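Local coordinates for protein intracellular serine protease (Bacillus licheniformis, PDB 4ZOQ) that probably acts as a subtilisin-like serine endopeptidase that cleaves lanthipeptide precursors at a specific peptide bond, at residues 154-159 / 194-199. Residues are numbered along the deposited sequence; the frame is centred on the assembly and turned at random.
Sequences AYQRAA and SALKHV
Gln-156 grips the backbone of Lys-197 with both ends of its carboxamide, a task suited to a side chain that carries an acceptor and a donor in one flat group. Gln-156 OE1 accepts the N-H of Lys-197 on a lone pair, in the plane of the Gln-156 carbonyl, with 3.1 Å between Gln-156 OE1 and Lys-197 N. Gln-156 NE2 gives a straighter bond to Lys-197 O (3.0 Å; 160° against 143°), with that oxygen close to the plane of the Gln-156 amide, although the donor stands well above the Lys-197 carbonyl plane. Gln-156 extends at chi1 (-171°) and turns at chi2, carrying the amide across to the loop. Lys-197 CB touches Gln-156 NE2, but the charged end departs from the helix, as suits an exposed site.

Beside these two bonds, the branching of Leu-196 lets CD1 meet CD2 of the buried Tyr-155 ring at 3.6 Å while its CD2 lies 3.4 Å from Gln-156 OE1. Ala-159 is small enough for the loop to come close, its CB resting 3.9 Å from Val-199 CG2.

Further out, Asn-160 OD1 accepts a second bond from Gln-156 NE2, helping fix the amide's rotation. A type II turn from Leu-196 to Val-199, closed by the hydrogen bond from Val-199 N to Leu-196 O, leads into strand 200-205. The contact thus ties helix 146-164 to the loop entering a parallel strand of the central sheet, within the alpha/beta layering of the subtilisin fold.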
loop_
_atom_site.group_PDB
_atom_site.type_symbol
_atom_site.label_atom_id
_atom_site.label_comp_id
_atom_site.label_asym_id
_atom_site.label_seq_id
_atom_site.Cartn_x
_atom_site.Cartn_y
_atom_site.Cartn_z
ATOM N N ALA B 154 6.803 -14.506 -9.572
ATOM C CA ALA B 154 6.394 -14.854 -8.221
ATOM C C ALA B 154 5.386 -13.852 -7.717
ATOM O O ALA B 154 4.351 -14.191 -7.126
ATOM C CB ALA B 154 7.614 -14.885 -7.283
ATOM N N TYR B 155 5.703 -12.593 -8.000
ATOM C CA TYR B 155 4.978 -11.475 -7.444
ATOM C C TYR B 155 3.585 -11.460 -8.075
ATOM O O TYR B 155 2.577 -11.149 -7.422
ATOM C CB TYR B 155 5.704 -10.191 -7.771
ATOM C CG TYR B 155 5.722 -9.229 -6.668
ATOM C CD1 TYR B 155 6.859 -8.471 -6.419
ATOM C CD2 TYR B 155 4.664 -9.172 -5.773
ATOM C CE1 TYR B 155 6.894 -7.586 -5.377
ATOM C CE2 TYR B 155 4.688 -8.301 -4.726
ATOM C CZ TYR B 155 5.813 -7.511 -4.534
ATOM O OH TYR B 155 5.899 -6.626 -3.488
ATOM N N GLN B 156 3.545 -11.865 -9.341
ATOM C CA GLN B 156 2.305 -11.931 -10.091
ATOM C C GLN B 156 1.395 -13.032 -9.536
ATOM O O GLN B 156 0.166 -12.909 -9.560
ATOM C CB GLN B 156 2.610 -12.146 -11.583
ATOM C CG GLN B 156 1.421 -12.030 -12.498
ATOM C CD GLN B 156 0.727 -10.660 -12.404
ATOM O OE1 GLN B 156 1.259 -9.635 -12.855
ATOM N NE2 GLN B 156 -0.465 -10.647 -11.821
ATOM N N ARG B 157 1.989 -14.088 -8.992
ATOM C CA ARG B 157 1.180 -15.172 -8.456
ATOM C C ARG B 157 0.505 -14.725 -7.181
ATOM O O ARG B 157 -0.662 -15.023 -6.962
ATOM C CB ARG B 157 2.044 -16.399 -8.171
ATOM C CG ARG B 157 2.489 -17.178 -9.377
ATOM C CD ARG B 157 3.275 -18.408 -8.930
ATOM N NE ARG B 157 3.804 -19.161 -10.058
ATOM C CZ ARG B 157 4.497 -20.293 -9.950
ATOM N NH1 ARG B 157 4.780 -20.795 -8.755
ATOM N NH2 ARG B 157 4.918 -20.916 -11.044
ATOM N N ALA B 158 1.216 -13.938 -6.383
ATOM C CA ALA B 158 0.638 -13.343 -5.185
ATOM C C ALA B 158 -0.555 -12.463 -5.545
ATOM O O ALA B 158 -1.623 -12.538 -4.911
ATOM C CB ALA B 158 1.690 -12.536 -4.436
ATOM N N ALA B 159 -0.389 -11.668 -6.594
ATOM C CA ALA B 159 -1.449 -10.777 -7.026
ATOM C C ALA B 159 -2.636 -11.567 -7.547
ATOM O O ALA B 159 -3.806 -11.216 -7.293
ATOM C CB ALA B 159 -0.933 -9.806 -8.090
ATOM N N SER B 194 3.410 -2.401 -8.211
ATOM C CA SER B 194 2.466 -1.492 -8.876
ATOM C C SER B 194 2.238 -1.837 -10.348
ATOM O O SER B 194 1.165 -1.566 -10.893
ATOM C CB SER B 194 2.932 -0.035 -8.730
ATOM O OG SER B 194 4.050 0.228 -9.545
ATOM N N ALA B 195 3.243 -2.419 -10.999
ATOM C CA ALA B 195 3.118 -2.754 -12.415
ATOM C C ALA B 195 2.302 -4.025 -12.675
ATOM O O ALA B 195 1.889 -4.268 -13.800
ATOM C CB ALA B 195 4.479 -2.902 -13.026
ATOM N N LEU B 196 2.092 -4.835 -11.639
ATOM C CA LEU B 196 1.452 -6.145 -11.778
ATOM C C LEU B 196 -0.017 -6.102 -12.152
ATOM O O LEU B 196 -0.750 -5.215 -11.729
ATOM C CB LEU B 196 1.575 -6.940 -10.472
ATOM C CG LEU B 196 2.947 -7.284 -9.899
ATOM C CD1 LEU B 196 2.761 -7.845 -8.484
ATOM C CD2 LEU B 196 3.670 -8.284 -10.798
ATOM N N LYS B 197 -0.460 -7.108 -12.882
ATOM C CA LYS B 197 -1.873 -7.272 -13.116
ATOM C C LYS B 197 -2.581 -7.578 -11.774
ATOM O O LYS B 197 -1.987 -8.194 -10.869
ATOM C CB LYS B 197 -2.097 -8.381 -14.136
ATOM C CG LYS B 197 -3.466 -8.385 -14.765
ATOM C CD LYS B 197 -3.611 -9.586 -15.708
ATOM C CE LYS B 197 -4.806 -9.435 -16.630
ATOM N NZ LYS B 197 -6.058 -9.539 -15.858
ATOM N N HIS B 198 -3.813 -7.072 -11.642
ATOM C CA HIS B 198 -4.636 -7.165 -10.430
ATOM C C HIS B 198 -4.096 -6.291 -9.264
ATOM O O HIS B 198 -4.602 -6.327 -8.147
ATOM C CB HIS B 198 -4.783 -8.614 -9.984
ATOM C CG HIS B 198 -5.260 -9.529 -11.064
ATOM N ND1 HIS B 198 -6.502 -9.406 -11.652
ATOM C CD2 HIS B 198 -4.669 -10.598 -11.651
ATOM C CE1 HIS B 198 -6.647 -10.347 -12.569
ATOM N NE2 HIS B 198 -5.552 -11.087 -12.584
ATOM N N VAL B 199 -3.059 -5.511 -9.517
ATOM C CA VAL B 199 -2.645 -4.505 -8.558
ATOM C C VAL B 199 -3.030 -3.105 -9.098
ATOM O O VAL B 199 -2.748 -2.775 -10.253
ATOM C CB VAL B 199 -1.137 -4.574 -8.280
ATOM C CG1 VAL B 199 -0.712 -3.406 -7.432
ATOM C CG2 VAL B 199 -0.753 -5.929 -7.637
#